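Local structure of putative sarcosine dimethylglycine methyltransferase (Galdieria sulphuraria, 2O57) at residues His38-Glu43 and Lys246-Lys251; Gly94-Phe99 and Trp155-Phe160. The protein is of unproven function but probably transfers methyl groups to glycine derivatives such as sarcosine and dimethylglycine. One frame throughout, in Å; residues are numbered along the deposited sequence.

Contact 1: residues His38-Glu43 and Lys246-Lys251; sequences HVWGGE and KAELIK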
loop_
_atom_site.group_PDB
_atom_site.type_symbol
_atom_site.label_atom_id
_atom_site.label_comp_id
_atom_site.label_asym_id
_atom_site.label_seq_id
_atom_site.Cartn_x
_atom_site.Cartn_y
_atom_site.Cartn_z
ATOM N N HIS A 38 12.078 -17.711 20.444
ATOM C CA HIS A 38 11.846 -19.143 20.739
ATOM C C HIS A 38 11.172 -19.807 19.538
ATOM O O HIS A 38 11.485 -20.925 19.194
ATOM C CB HIS A 38 10.971 -19.304 21.970
ATOM C CG HIS A 38 10.532 -20.722 22.244
ATOM N ND1 HIS A 38 11.389 -21.690 22.731
ATOM C CD2 HIS A 38 9.329 -21.334 22.085
ATOM C CE1 HIS A 38 10.732 -22.828 22.879
ATOM N NE2 HIS A 38 9.483 -22.641 22.487
ATOM N N VAL A 39 10.235 -19.102 18.916
ATOM C CA VAL A 39 9.441 -19.717 17.843
ATOM C C VAL A 39 10.114 -19.548 16.487
ATOM O O VAL A 39 10.199 -20.494 15.709
ATOM C CB VAL A 39 7.956 -19.200 17.849
ATOM C CG1 VAL A 39 7.109 -19.876 16.735
ATOM C CG2 VAL A 39 7.293 -19.400 19.258
ATOM N N TRP A 40 10.623 -18.355 16.218
ATOM C CA TRP A 40 11.096 -17.987 14.877
ATOM C C TRP A 40 12.612 -17.706 14.789
ATOM O O TRP A 40 13.123 -17.330 13.716
ATOM C CB TRP A 40 10.291 -16.782 14.363
ATOM C CG TRP A 40 8.809 -17.129 14.202
ATOM C CD1 TRP A 40 8.252 -17.904 13.230
ATOM C CD2 TRP A 40 7.739 -16.720 15.057
ATOM N NE1 TRP A 40 6.890 -18.015 13.425
ATOM C CE2 TRP A 40 6.549 -17.282 14.536
ATOM C CE3 TRP A 40 7.664 -15.908 16.209
ATOM C CZ2 TRP A 40 5.302 -17.073 15.136
ATOM C CZ3 TRP A 40 6.407 -15.710 16.819
ATOM C CH2 TRP A 40 5.250 -16.275 16.273
ATOM N N GLY A 41 13.334 -17.890 15.911
ATOM C CA GLY A 41 14.804 -17.803 15.885
ATOM C C GLY A 41 15.303 -16.457 15.366
ATOM O O GLY A 41 14.721 -15.382 15.623
ATOM N N GLY A 42 16.396 -16.496 14.635
ATOM C CA GLY A 42 17.050 -15.273 14.220
ATOM C C GLY A 42 16.555 -14.718 12.918
ATOM O O GLY A 42 17.155 -13.791 12.377
ATOM N N GLU A 43 15.463 -15.276 12.393
ATOM C CA GLU A 43 14.898 -14.761 11.142
ATOM C C GLU A 43 13.688 -13.931 11.545
ATOM O O GLU A 43 12.585 -14.472 11.790
ATOM C CB GLU A 43 14.524 -15.887 10.188
ATOM C CG GLU A 43 14.088 -15.396 8.820
ATOM C CD GLU A 43 13.445 -16.498 7.954
ATOM O OE1 GLU A 43 13.586 -17.684 8.303
ATOM O OE2 GLU A 43 12.769 -16.165 6.943
ATOM N N LYS A 246 -1.149 -13.711 19.163
ATOM C CA LYS A 246 -1.813 -14.082 20.415
ATOM C C LYS A 246 -2.135 -15.568 20.476
ATOM O O LYS A 246 -2.001 -16.190 21.540
ATOM C CB LYS A 246 -3.080 -13.248 20.648
ATOM C CG LYS A 246 -3.673 -13.436 22.058
ATOM C CD LYS A 246 -4.851 -12.453 22.352
ATOM C CE LYS A 246 -6.024 -12.847 21.531
ATOM N NZ LYS A 246 -6.713 -14.025 22.198
ATOM N N ALA A 247 -2.591 -16.128 19.350
ATOM C CA ALA A 247 -2.887 -17.559 19.271
ATOM C C ALA A 247 -1.607 -18.379 19.525
ATOM O O ALA A 247 -1.636 -19.369 20.235
ATOM C CB ALA A 247 -3.485 -17.899 17.870
ATOM N N GLU A 248 -0.500 -17.980 18.906
ATOM C CA GLU A 248 0.790 -18.664 19.128
ATOM C C GLU A 248 1.287 -18.553 20.577
ATOM O O GLU A 248 1.823 -19.528 21.138
ATOM C CB GLU A 248 1.875 -18.142 18.160
ATOM C CG GLU A 248 3.131 -19.035 18.174
ATOM C CD GLU A 248 2.907 -20.402 17.505
ATOM O OE1 GLU A 248 1.885 -20.616 16.798
ATOM O OE2 GLU A 248 3.742 -21.288 17.721
ATOM N N LEU A 249 1.072 -17.405 21.196
ATOM C CA LEU A 249 1.475 -17.209 22.596
ATOM C C LEU A 249 0.674 -18.199 23.503
ATOM O O LEU A 249 1.211 -18.803 24.449
ATOM C CB LEU A 249 1.235 -15.752 23.000
ATOM C CG LEU A 249 1.374 -15.364 24.490
ATOM C CD1 LEU A 249 2.824 -15.654 24.935
ATOM C CD2 LEU A 249 1.047 -13.905 24.745
ATOM N N ILE A 250 -0.612 -18.343 23.211
ATOM C CA ILE A 250 -1.470 -19.272 23.981
ATOM C C ILE A 250 -1.010 -20.711 23.725
ATOM O O ILE A 250 -0.849 -21.511 24.668
ATOM C CB ILE A 250 -2.972 -19.032 23.651
ATOM C CG1 ILE A 250 -3.414 -17.714 24.303
ATOM C CG2 ILE A 250 -3.836 -20.234 24.119
ATOM C CD1 ILE A 250 -4.789 -17.166 23.777
ATOM N N LYS A 251 -0.754 -21.027 22.462
ATOM C CA LYS A 251 -0.290 -22.364 22.089
ATOM C C LYS A 251 0.968 -22.780 22.870
ATOM O O LYS A 251 1.086 -23.938 23.318
ATOM C CB LYS A 251 0.016 -22.411 20.601
ATOM C CG LYS A 251 0.574 -23.742 20.137
ATOM C CD LYS A 251 0.472 -23.949 18.624
ATOM C CE LYS A 251 1.004 -25.355 18.275
ATOM N NZ LYS A 251 1.505 -25.433 16.849
#
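Val39, in the last turn of helix 27-40, and Glu248 of helix 235-251 mark the closest approach of the two backbones, with 8.8 Å between their CA atoms, a spacing that leaves the contact to side chains. Just beyond Val39 the chain leaves its helix through Gly41, where phi turns positive, and folds into a type II' beta turn from Trp40 to Glu43. The turn's own bond, Glu43 N to Trp40 O, is weak at 3.4 Å, but Arg60 donates to both Trp40 O and Glu43 O and so brackets the bend.

Three side chains carry the contact, burying 105 Å² in all. Glu248 points at the 38-43 segment from the opposite direction to Val39; its CG is anti to the backbone N (chi1 -168°), and the chain then bends at chi2 (71°). CG is thereby brought to 4.0 Å from Trp40 CH2, on the six-membered ring of the indole, while the carboxylate swings past toward Val39, where OE2 lies 3.8 Å from CG1. The Glu248 side chain meets the indole at a slant, the ring and carboxylate planes being 51° apart. Val39 CG1 has a second neighbour: it sits 3.4 Å above the plane of the Trp40 ring, over its centre, and so touches both the indole face and the carboxylate oxygen.

Neither bonding nor charge pairing links the two segments directly. The charge of Glu248 is instead matched one turn on, where OE2 forms a salt bridge with Arg252 NE, and the Val39 side chain also touches Arg252. At this surface site the glutamate therefore works in two ways: its methylene carbon packs against tryptophan, while its carboxylate pairs with arginine beside a valine methyl.

Contact 2: residues Gly94-Phe99 and Trp155-Phe160; sequences GGAARF and WSQDAF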
loop_
_atom_site.group_PDB
_atom_site.type_symbol
_atom_site.label_atom_id
_atom_site.label_comp_id
_atom_site.label_asym_id
_atom_site.label_seq_id
_atom_site.Cartn_x
_atom_site.Cartn_y
_atom_site.Cartn_z
ATOM N N GLY A 94 18.869 -9.397 12.256
ATOM C CA GLY A 94 19.504 -9.171 10.969
ATOM C C GLY A 94 18.841 -9.932 9.839
ATOM O O GLY A 94 19.402 -10.047 8.764
ATOM N N GLY A 95 17.637 -10.440 10.083
ATOM C CA GLY A 95 16.946 -11.260 9.105
ATOM C C GLY A 95 16.724 -10.549 7.773
ATOM O O GLY A 95 16.983 -11.139 6.709
ATOM N N ALA A 96 16.212 -9.310 7.836
ATOM C CA ALA A 96 15.963 -8.499 6.634
ATOM C C ALA A 96 17.254 -8.227 5.916
ATOM O O ALA A 96 17.268 -8.213 4.699
ATOM C CB ALA A 96 15.328 -7.188 6.994
ATOM N N ALA A 97 18.323 -7.934 6.668
ATOM C CA ALA A 97 19.599 -7.607 6.062
ATOM C C ALA A 97 20.109 -8.807 5.257
ATOM O O ALA A 97 20.525 -8.651 4.107
ATOM C CB ALA A 97 20.625 -7.190 7.104
ATOM N N ARG A 98 20.056 -9.997 5.858
ATOM C CA ARG A 98 20.433 -11.205 5.136
ATOM C C ARG A 98 19.542 -11.460 3.920
ATOM O O ARG A 98 20.062 -11.787 2.853
ATOM C CB ARG A 98 20.489 -12.443 6.047
ATOM C CG ARG A 98 21.755 -12.384 6.967
ATOM C CD ARG A 98 21.843 -13.578 7.916
ATOM N NE ARG A 98 20.717 -13.632 8.872
ATOM C CZ ARG A 98 20.652 -12.986 10.039
ATOM N NH1 ARG A 98 21.652 -12.185 10.417
ATOM N NH2 ARG A 98 19.566 -13.160 10.833
ATOM N N PHE A 99 18.222 -11.300 4.083
ATOM C CA PHE A 99 17.258 -11.394 2.950
ATOM C C PHE A 99 17.638 -10.447 1.778
ATOM O O PHE A 99 17.727 -10.869 0.614
ATOM C CB PHE A 99 15.850 -11.083 3.460
ATOM C CG PHE A 99 14.813 -10.898 2.379
ATOM C CD1 PHE A 99 14.189 -12.005 1.813
ATOM C CD2 PHE A 99 14.441 -9.622 1.954
ATOM C CE1 PHE A 99 13.220 -11.843 0.819
ATOM C CE2 PHE A 99 13.457 -9.438 0.968
ATOM C CZ PHE A 99 12.844 -10.542 0.410
ATOM N N TRP A 155 16.041 1.040 5.314
ATOM C CA TRP A 155 14.979 0.062 5.500
ATOM C C TRP A 155 14.712 0.060 6.984
ATOM O O TRP A 155 15.675 -0.027 7.794
ATOM C CB TRP A 155 15.528 -1.298 5.083
ATOM C CG TRP A 155 14.694 -2.561 5.371
ATOM C CD1 TRP A 155 14.605 -3.255 6.559
ATOM C CD2 TRP A 155 13.911 -3.297 4.421
ATOM N NE1 TRP A 155 13.820 -4.387 6.402
ATOM C CE2 TRP A 155 13.377 -4.435 5.102
ATOM C CE3 TRP A 155 13.622 -3.119 3.056
ATOM C CZ2 TRP A 155 12.559 -5.386 4.462
ATOM C CZ3 TRP A 155 12.798 -4.063 2.407
ATOM C CH2 TRP A 155 12.299 -5.202 3.114
ATOM N N SER A 156 13.439 0.170 7.374
ATOM C CA SER A 156 13.116 0.082 8.810
ATOM C C SER A 156 11.736 -0.543 8.995
ATOM O O SER A 156 10.727 0.045 8.615
ATOM C CB SER A 156 13.170 1.485 9.432
ATOM O OG SER A 156 12.966 1.418 10.833
ATOM N N GLN A 157 11.678 -1.701 9.621
ATOM C CA GLN A 157 10.408 -2.407 9.806
ATOM C C GLN A 157 9.993 -2.414 11.270
ATOM O O GLN A 157 10.665 -3.044 12.120
ATOM C CB GLN A 157 10.535 -3.836 9.311
ATOM C CG GLN A 157 10.576 -3.951 7.799
ATOM C CD GLN A 157 10.786 -5.408 7.379
ATOM O OE1 GLN A 157 11.781 -6.036 7.735
ATOM N NE2 GLN A 157 9.858 -5.936 6.635
ATOM N N ASP A 158 8.928 -1.662 11.547
ATOM C CA ASP A 158 8.232 -1.637 12.854
ATOM C C ASP A 158 9.119 -1.153 14.000
ATOM O O ASP A 158 8.887 -1.486 15.148
ATOM C CB ASP A 158 7.643 -3.027 13.175
ATOM C CG ASP A 158 6.677 -3.521 12.078
ATOM O OD1 ASP A 158 6.263 -2.698 11.217
ATOM O OD2 ASP A 158 6.330 -4.718 12.110
ATOM N N ALA A 159 10.121 -0.353 13.675
ATOM C CA ALA A 159 11.066 0.138 14.691
ATOM C C ALA A 159 10.750 1.539 15.217
ATOM O O ALA A 159 11.118 1.870 16.349
ATOM C CB ALA A 159 12.466 0.116 14.121
ATOM N N PHE A 160 10.165 2.393 14.376
ATOM C CA PHE A 160 9.948 3.823 14.730
ATOM C C PHE A 160 8.896 3.940 15.849
ATOM O O PHE A 160 8.918 4.903 16.616
ATOM C CB PHE A 160 9.454 4.618 13.504
ATOM C CG PHE A 160 10.535 5.002 12.481
ATOM C CD1 PHE A 160 11.777 4.338 12.388
ATOM C CD2 PHE A 160 10.289 6.058 11.606
ATOM C CE1 PHE A 160 12.729 4.712 11.414
ATOM C CE2 PHE A 160 11.221 6.438 10.647
ATOM C CZ PHE A 160 12.460 5.758 10.553
#
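Ala96 meets Trp155 through a single methyl group: the CA atoms are 8.7 Å apart and Ala96 CB points at the strand. Apolar contact comes first: Ala96 CB lies 3.9 Å from Trp155 CE2, the methyl meeting the pyrrole part of the indole obliquely. Separately, Ala96 CB comes to 3.2 Å from polar Trp155 NE1, a close van der Waals approach. With CG anti to its backbone N (chi1 171°), the tryptophan reaches out from the strand toward helix 95-104. Leu70 touches it from helix 59-76.

Within the strand itself, Trp155 NE1 donates to Gln157 OE1 at 2.9 Å, a weak bond because the N-H points well off the acceptor (133°). That oxygen is 3.8 Å from Ala96 CB, and the amide's other end, NE2, binds Asp67 OD1, which fixes how the amide is turned. Replacing Trp155 by an alanine would probably open a gap beside the Ala96 methyl and leave Gln157 OE1 without this donor.

Backbone bonds set the frame: Trp155 pairs with Leu87 and Leu89, Gly94 occupies the helix N-cap position, and Gly95 N binds Asp44 OD2. The glycine-rich turn from strand 85-89 into helix 95-104 is consistent with the cofactor-binding loop of Rossmann-like methyltransferases. The chemistry implies a buried helix-on-sheet join in which a small methyl admits close packing while the indole N-H bonds weakly within its strand.

Overall arrangement
From the N terminus, the chain passes along helix 27-40 into residues 38-43, the first half of contact 1. It then runs through helix 59-76 and strand 85-89 to 94-99, and 155-160 closes contact 2 after a loop of 55 residues that includes strands 107-112 and 134-138. Only at 246-251, with 202 residues in between, does contact 1 close, so contact 2 is nested within it. Contact 2 joins a helix to the central sheet near the middle of the chain; contact 1 joins two helices at its periphery. Their centres are about 18 Å apart, yet they touch where Gly42 O lies 2.9 Å from Arg98 NH2.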